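Local coordinates for protein putative adhesin (Bacteroides fragilis NCTC 9343, PDB 3PET) that is of unknown function but is a putative lipoprotein adhesin with a right-handed beta-helix fold, probably acting in cell adhesion, at residues E20-I24 with I85-T89; I52-I56 with V75-M81; N121-L127 with D141-T147. All coordinates share one frame; numbering follows the deposited sequence.

How the contacts relate
The three contacts follow the chain along a right-handed beta-helix, from its N-terminal part toward its middle. Contact 2 is nested inside the loop closed by contact 1. Their segments adjoin in sequence, since Met81 lies just before strand 82-87, but their centres are about 23 Å apart and they do not otherwise touch. Contact 3 comes later in the chain. Its centre is about 17 Å from that of contact 1 and about 27 Å from that of contact 2. Contact 1 joins its parts by side chains and water, contact 2 by apolar side chains, and contact 3 by the parallel pairing of successive coils, broken by a bulge. An acetate near Phe78 and a tetraethylene glycol near Ser126 probably come from the crystallisation liquor.

Contact 1: E20-I24 with I85-T89; sequences EFNKI and ITSPT
A side-chain contact of Phe21 with Ile85 and Ser87, supplemented by water, lies in the N-terminal part of the fold. It joins the chain entering strand 23-26 to the end of strand 82-87 and the turn that follows. The Phe21 ring meets Ile85 edge-on: Phe21 CZ lies 3.4 Å from Ile85 CG2, near the ring plane. Ser87 CB approaches the ring obliquely in an off-centre CH-pi contact, 4.3 Å from the centroid of the Phe21 ring. Phe21 CG stands between its own backbone N and carbonyl carbon (chi1 56°), which turns the ring toward strand 82-87. Ile24 and Ile85 reach tip to tip, with Ile24 CG2 4.0 Å from Ile85 CD1. In this right-handed beta-helix, Leu65 and Leu67 of strand 64-69 and Ile32 and Tyr34 of strand 31-36 also pack on Ile85. The extended Glu20 side chain lays OE2 against Pro88 CD at 3.4 Å. One water lies within hydrogen-bonding reach of Glu20 OE2, Phe21 O and Thr89 OG1, 2.6 Å from Glu20 OE2, and so links the segments. Ser87 OG gives a 2.7 Å hydrogen bond to Thr89 O, approaching from above the carbonyl plane, and is also bonded to Tyr34 OH.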
# COMPACT_ATOMS: atom_id res chain seq x y z
N GLU A 20 8.98 6.40 -32.14
CA GLU A 20 9.37 5.21 -31.38
C GLU A 20 9.90 5.62 -29.99
O GLU A 20 10.52 6.66 -29.82
CB GLU A 20 10.37 4.35 -32.14
CG GLU A 20 10.63 3.02 -31.43
CD GLU A 20 11.52 2.04 -32.16
OE1 GLU A 20 11.68 2.19 -33.39
OE2 GLU A 20 12.03 1.10 -31.52
N PHE A 21 9.57 4.79 -28.99
CA PHE A 21 9.94 4.96 -27.59
C PHE A 21 10.33 3.60 -27.04
O PHE A 21 9.93 2.57 -27.60
CB PHE A 21 8.75 5.57 -26.78
CG PHE A 21 7.48 4.76 -26.89
CD1 PHE A 21 7.28 3.65 -26.07
CD2 PHE A 21 6.53 5.05 -27.86
CE1 PHE A 21 6.14 2.86 -26.22
CE2 PHE A 21 5.39 4.26 -28.01
CZ PHE A 21 5.20 3.17 -27.19
N ASN A 22 11.07 3.59 -25.92
CA ASN A 22 11.43 2.34 -25.24
C ASN A 22 11.08 2.45 -23.74
O ASN A 22 11.45 1.59 -22.95
CB ASN A 22 12.91 1.99 -25.46
CG ASN A 22 13.91 2.96 -24.87
OD1 ASN A 22 13.60 4.10 -24.48
ND2 ASN A 22 15.14 2.56 -24.81
N LYS A 23 10.35 3.52 -23.37
CA LYS A 23 9.91 3.77 -22.01
C LYS A 23 8.50 4.33 -22.01
O LYS A 23 8.11 5.04 -22.93
CB LYS A 23 10.86 4.73 -21.25
CG LYS A 23 12.25 4.19 -20.99
CD LYS A 23 13.16 5.20 -20.27
CE LYS A 23 13.72 6.38 -21.10
NZ LYS A 23 14.69 5.97 -22.17
N ILE A 24 7.74 3.99 -20.96
CA ILE A 24 6.36 4.44 -20.77
C ILE A 24 6.28 5.14 -19.43
O ILE A 24 6.74 4.59 -18.41
CB ILE A 24 5.33 3.27 -20.87
CG1 ILE A 24 5.38 2.57 -22.26
CG2 ILE A 24 3.87 3.76 -20.52
CD1 ILE A 24 4.88 1.09 -22.21
N ILE A 85 -0.65 -0.33 -26.06
CA ILE A 85 0.66 0.21 -26.44
C ILE A 85 1.52 -0.89 -27.09
O ILE A 85 1.53 -2.03 -26.63
CB ILE A 85 1.37 0.81 -25.18
CG1 ILE A 85 0.45 1.78 -24.38
CG2 ILE A 85 2.70 1.50 -25.57
CD1 ILE A 85 1.13 2.45 -23.10
N THR A 86 2.23 -0.54 -28.16
CA THR A 86 3.14 -1.48 -28.79
C THR A 86 4.36 -0.74 -29.30
O THR A 86 4.26 0.37 -29.82
CB THR A 86 2.50 -2.42 -29.86
OG1 THR A 86 3.50 -3.32 -30.34
CG2 THR A 86 1.86 -1.70 -31.00
N SER A 87 5.52 -1.38 -29.12
CA SER A 87 6.80 -0.88 -29.59
C SER A 87 7.77 -2.06 -29.79
O SER A 87 7.55 -3.11 -29.18
CB SER A 87 7.37 0.13 -28.60
OG SER A 87 7.78 -0.51 -27.40
N PRO A 88 8.85 -1.92 -30.61
CA PRO A 88 9.79 -3.04 -30.77
C PRO A 88 10.57 -3.38 -29.48
O PRO A 88 10.94 -4.53 -29.28
CB PRO A 88 10.74 -2.54 -31.87
CG PRO A 88 9.91 -1.52 -32.63
CD PRO A 88 9.21 -0.80 -31.50
N THR A 89 10.85 -2.36 -28.62
CA THR A 89 11.61 -2.56 -27.39
C THR A 89 10.97 -1.85 -26.20
O THR A 89 10.27 -0.86 -26.39
CB THR A 89 13.09 -2.08 -27.54
OG1 THR A 89 13.13 -0.66 -27.67
CG2 THR A 89 13.86 -2.78 -28.67
O HOH W 1 11.30 0.54 -29.12
O HOH W 2 15.86 -0.55 -26.13

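Contact 2: I52-I56 with V75-M81; sequences IVALI and VRNFKKM
Selenomethionine Met81 reaches across to the short helix and turn at 52-56, near the N-terminal end of the right-handed beta-helix. Its CB points toward that segment. Met81 CG, anti to the carbonyl carbon (chi1 -70°), lies 3.9 Å from Ile52 CG2. The chain then bends at chi2 and again at chi3. Met81 SE rests 3.5 Å from Ile52 CG2 and also touches Val53 CG2. Met81 CE ends tip to tip with Ile56 CD1 at 3.5 Å, a tight pair. At the other end of the loop, Val75 splits its two methyls. Val75 CG1 meets Ile52 CD1 at 3.7 Å, and Val75 CG2 meets Leu55 CD1 at 3.5 Å, also tight. Val75 CG1 additionally lies over the centre of the Phe78 ring, 3.9 Å above its plane. Ile52 CG2 touches Phe78 CD1 obliquely. A type II turn runs from Phe78 to Met81. An Asx turn overlaps its start, with Lys79 N bonded to Asn77 OD1. Ile46 of strand 43-47 packs against Val53, Ile56 and Met81. Val75 O accepts a hydrogen bond from Thr217 OG1 of the second subunit. Between the two segments the chemistry is apolar throughout, which implies that the loop before strand 82-87 is held on the 52-56 turn by side-chain fit.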
# COMPACT_ATOMS: atom_id res chain seq x y z
N ILE A 52 -14.00 10.98 -23.03
CA ILE A 52 -13.10 10.55 -21.96
C ILE A 52 -11.70 10.31 -22.59
O ILE A 52 -10.69 10.76 -22.04
CB ILE A 52 -13.65 9.31 -21.19
CG1 ILE A 52 -15.12 9.52 -20.71
CG2 ILE A 52 -12.72 8.89 -20.06
CD1 ILE A 52 -15.44 10.83 -19.89
N VAL A 53 -11.68 9.70 -23.79
CA VAL A 53 -10.44 9.48 -24.56
C VAL A 53 -9.77 10.84 -24.81
O VAL A 53 -8.55 10.96 -24.68
CB VAL A 53 -10.74 8.73 -25.89
CG1 VAL A 53 -9.53 8.75 -26.83
CG2 VAL A 53 -11.19 7.30 -25.62
N ALA A 54 -10.59 11.87 -25.11
CA ALA A 54 -10.14 13.24 -25.40
C ALA A 54 -9.41 13.89 -24.22
O ALA A 54 -8.67 14.84 -24.45
CB ALA A 54 -11.33 14.10 -25.82
N LEU A 55 -9.58 13.36 -22.98
CA LEU A 55 -8.93 13.90 -21.78
C LEU A 55 -7.45 13.47 -21.65
O LEU A 55 -6.73 14.01 -20.81
CB LEU A 55 -9.68 13.48 -20.50
CG LEU A 55 -11.15 13.90 -20.36
CD1 LEU A 55 -11.71 13.38 -19.06
CD2 LEU A 55 -11.33 15.42 -20.40
N ILE A 56 -7.01 12.51 -22.45
CA ILE A 56 -5.64 12.00 -22.34
C ILE A 56 -4.68 12.78 -23.24
O ILE A 56 -4.88 12.86 -24.45
CB ILE A 56 -5.58 10.48 -22.61
CG1 ILE A 56 -6.52 9.71 -21.60
CG2 ILE A 56 -4.09 9.98 -22.54
CD1 ILE A 56 -6.62 8.24 -21.78
N VAL A 75 -14.81 13.57 -13.68
CA VAL A 75 -15.43 12.58 -14.57
C VAL A 75 -16.35 11.71 -13.71
O VAL A 75 -15.93 11.24 -12.66
CB VAL A 75 -14.35 11.75 -15.32
CG1 VAL A 75 -14.98 10.69 -16.19
CG2 VAL A 75 -13.45 12.64 -16.16
N ARG A 76 -17.62 11.53 -14.15
CA ARG A 76 -18.60 10.71 -13.45
C ARG A 76 -18.04 9.25 -13.28
O ARG A 76 -18.00 8.76 -12.14
CB ARG A 76 -19.95 10.75 -14.17
N ASN A 77 -17.42 8.66 -14.34
CA ASN A 77 -16.76 7.34 -14.29
C ASN A 77 -15.79 7.14 -15.48
O ASN A 77 -16.01 7.72 -16.54
CB ASN A 77 -17.78 6.19 -14.26
CG ASN A 77 -18.51 5.99 -15.57
OD1 ASN A 77 -17.96 5.47 -16.54
ND2 ASN A 77 -19.76 6.43 -15.63
N PHE A 78 -14.79 6.24 -15.33
CA PHE A 78 -13.80 5.93 -16.36
C PHE A 78 -13.97 4.49 -16.89
O PHE A 78 -12.98 3.83 -17.25
CB PHE A 78 -12.37 6.14 -15.83
CG PHE A 78 -12.00 7.55 -15.44
CD1 PHE A 78 -11.45 8.42 -16.37
CD2 PHE A 78 -12.16 7.99 -14.13
CE1 PHE A 78 -11.07 9.72 -16.00
CE2 PHE A 78 -11.78 9.29 -13.76
CZ PHE A 78 -11.23 10.14 -14.69
N LYS A 79 -15.23 4.01 -16.95
CA LYS A 79 -15.56 2.67 -17.44
C LYS A 79 -15.32 2.53 -18.95
O LYS A 79 -15.67 3.44 -19.71
CB LYS A 79 -17.04 2.32 -17.13
CG LYS A 79 -17.31 2.05 -15.66
CD LYS A 79 -18.62 1.28 -15.44
CE LYS A 79 -19.75 2.18 -14.99
NZ LYS A 79 -20.44 2.82 -16.14
N LYS A 80 -14.75 1.37 -19.37
CA LYS A 80 -14.47 0.99 -20.77
C LYS A 80 -13.10 1.49 -21.28
O LYS A 80 -12.69 1.05 -22.36
CB LYS A 80 -15.59 1.42 -21.75
CG LYS A 80 -16.90 0.65 -21.54
CD LYS A 80 -18.10 1.39 -22.12
CE LYS A 80 -19.42 0.79 -21.71
NZ LYS A 80 -19.76 -0.45 -22.48
N MSE A 81 -12.38 2.34 -20.50
CA MSE A 81 -11.07 2.90 -20.90
C MSE A 81 -10.01 1.79 -21.06
O MSE A 81 -9.75 1.05 -20.11
CB MSE A 81 -10.57 3.95 -19.89
CG MSE A 81 -11.37 5.25 -19.92
SE MSE A 81 -11.43 6.12 -21.69
CE MSE A 81 -9.58 6.45 -21.89

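Contact 3: N121-L127 with D141-T147; sequences NVDIQSL and DVKLEGT
Val122-Gln125 and Val142-Glu145 run parallel, 3° apart with their axes 4.6 Å from each other, and are joined by backbone hydrogen bonds such as Lys143 N to Val122 O. The register shifts by one between Ile124 and Leu127, a beta bulge that brings Leu127 opposite Gly146. Asn121 opens the pairing: its OD1 accepts from Asp141 N at 2.9 Å, the donor tilted 23° from the amide plane. At the bulge, Glu145 bends at chi2 (-83°) and brings OE1 to 2.8 Å from Ser126 N, which meets it nearly along the C-O axis. Glu145 OE2 forms a salt bridge with Arg167, so the carboxylate is held at both oxygens. On one face Ile124 and Leu144 lie side by side, CD1 of Ile124 being 4.0 Å from CD2 of Leu144, with Val122 beside Val142. On the other face Asp123 and the extended Lys143 point the same way. A water links them, donating to Asp123 OD2 and accepting from Lys143 NZ at 3.1 Å. The two strands belong to successive coils of the right-handed beta-helix. Strand 101-103 pairs with 122-128 on one side and strand 161-168 with 142-145 on the other, while Ile114, Leu132 and Val134 pack on the apolar face.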
# COMPACT_ATOMS: atom_id res chain seq x y z
N ASN A 121 -2.43 -3.07 -10.31
CA ASN A 121 -1.44 -4.15 -10.40
C ASN A 121 -0.57 -4.05 -11.63
O ASN A 121 -0.91 -3.34 -12.57
CB ASN A 121 -2.17 -5.52 -10.43
CG ASN A 121 -3.02 -5.77 -9.20
OD1 ASN A 121 -2.67 -5.39 -8.09
ND2 ASN A 121 -4.14 -6.42 -9.36
N VAL A 122 0.55 -4.77 -11.61
CA VAL A 122 1.46 -4.91 -12.75
C VAL A 122 1.56 -6.43 -12.96
O VAL A 122 1.85 -7.17 -12.02
CB VAL A 122 2.84 -4.22 -12.59
CG1 VAL A 122 3.73 -4.45 -13.82
CG2 VAL A 122 2.68 -2.72 -12.34
N ASP A 123 1.28 -6.89 -14.17
CA ASP A 123 1.31 -8.32 -14.47
C ASP A 123 2.10 -8.53 -15.75
O ASP A 123 1.63 -8.17 -16.82
CB ASP A 123 -0.13 -8.88 -14.58
CG ASP A 123 -0.26 -10.40 -14.64
OD1 ASP A 123 0.72 -11.06 -15.03
OD2 ASP A 123 -1.35 -10.91 -14.36
N ILE A 124 3.33 -9.04 -15.62
CA ILE A 124 4.24 -9.26 -16.75
C ILE A 124 4.48 -10.75 -16.89
O ILE A 124 4.97 -11.39 -15.95
CB ILE A 124 5.54 -8.43 -16.61
CG1 ILE A 124 5.19 -6.91 -16.63
CG2 ILE A 124 6.59 -8.80 -17.68
CD1 ILE A 124 6.23 -6.06 -16.11
N GLN A 125 4.15 -11.27 -18.07
CA GLN A 125 4.23 -12.68 -18.43
C GLN A 125 5.26 -12.89 -19.52
O GLN A 125 5.39 -12.03 -20.41
CB GLN A 125 2.85 -13.18 -18.89
CG GLN A 125 1.74 -12.95 -17.86
CD GLN A 125 0.36 -13.31 -18.36
OE1 GLN A 125 -0.54 -12.46 -18.46
NE2 GLN A 125 0.15 -14.59 -18.63
N SER A 126 5.99 -14.04 -19.47
CA SER A 126 7.01 -14.44 -20.45
C SER A 126 8.07 -13.36 -20.62
O SER A 126 8.38 -12.94 -21.75
CB SER A 126 6.37 -14.79 -21.80
OG SER A 126 5.28 -15.68 -21.64
N LEU A 127 8.63 -12.91 -19.50
CA LEU A 127 9.70 -11.93 -19.52
C LEU A 127 11.06 -12.64 -19.72
O LEU A 127 11.34 -13.62 -19.04
CB LEU A 127 9.70 -11.12 -18.20
CG LEU A 127 10.85 -10.11 -17.99
CD1 LEU A 127 10.84 -8.98 -19.04
CD2 LEU A 127 10.85 -9.58 -16.56
N ASP A 141 -0.29 -5.11 -6.52
CA ASP A 141 0.67 -6.22 -6.66
C ASP A 141 1.47 -6.13 -7.94
O ASP A 141 0.97 -5.64 -8.95
CB ASP A 141 -0.09 -7.55 -6.65
CG ASP A 141 -0.78 -7.88 -5.34
OD1 ASP A 141 -0.46 -7.25 -4.31
OD2 ASP A 141 -1.60 -8.82 -5.32
N VAL A 142 2.72 -6.64 -7.91
CA VAL A 142 3.57 -6.73 -9.10
C VAL A 142 3.80 -8.22 -9.34
O VAL A 142 4.45 -8.87 -8.52
CB VAL A 142 4.88 -5.90 -9.01
CG1 VAL A 142 5.74 -6.09 -10.28
CG2 VAL A 142 4.57 -4.43 -8.80
N LYS A 143 3.18 -8.78 -10.38
CA LYS A 143 3.30 -10.18 -10.75
C LYS A 143 4.25 -10.32 -11.94
O LYS A 143 4.09 -9.62 -12.95
CB LYS A 143 1.93 -10.81 -11.05
CG LYS A 143 1.97 -12.32 -11.23
CD LYS A 143 0.58 -12.91 -11.34
CE LYS A 143 0.60 -14.40 -11.61
NZ LYS A 143 -0.74 -14.92 -12.00
N LEU A 144 5.26 -11.20 -11.80
CA LEU A 144 6.31 -11.41 -12.79
C LEU A 144 6.56 -12.88 -13.05
O LEU A 144 6.72 -13.66 -12.11
CB LEU A 144 7.62 -10.76 -12.28
CG LEU A 144 7.54 -9.27 -11.88
CD1 LEU A 144 8.60 -8.93 -10.88
CD2 LEU A 144 7.64 -8.36 -13.10
N GLU A 145 6.64 -13.24 -14.32
CA GLU A 145 6.95 -14.60 -14.76
C GLU A 145 7.96 -14.53 -15.91
O GLU A 145 7.87 -13.66 -16.77
CB GLU A 145 5.67 -15.36 -15.16
CG GLU A 145 5.90 -16.83 -15.53
CD GLU A 145 6.34 -17.07 -16.97
OE1 GLU A 145 5.94 -16.28 -17.84
OE2 GLU A 145 7.10 -18.03 -17.22
N GLY A 146 8.92 -15.46 -15.89
CA GLY A 146 9.94 -15.54 -16.92
C GLY A 146 11.32 -15.78 -16.34
O GLY A 146 11.47 -16.53 -15.39
N THR A 147 12.33 -15.16 -16.94
CA THR A 147 13.71 -15.35 -16.48
C THR A 147 14.44 -14.01 -16.41
O THR A 147 14.15 -13.09 -17.18
CB THR A 147 14.51 -16.35 -17.38
OG1 THR A 147 14.72 -15.79 -18.68
CG2 THR A 147 13.85 -17.73 -17.49
O HOH W 3 -1.11 -13.60 -14.81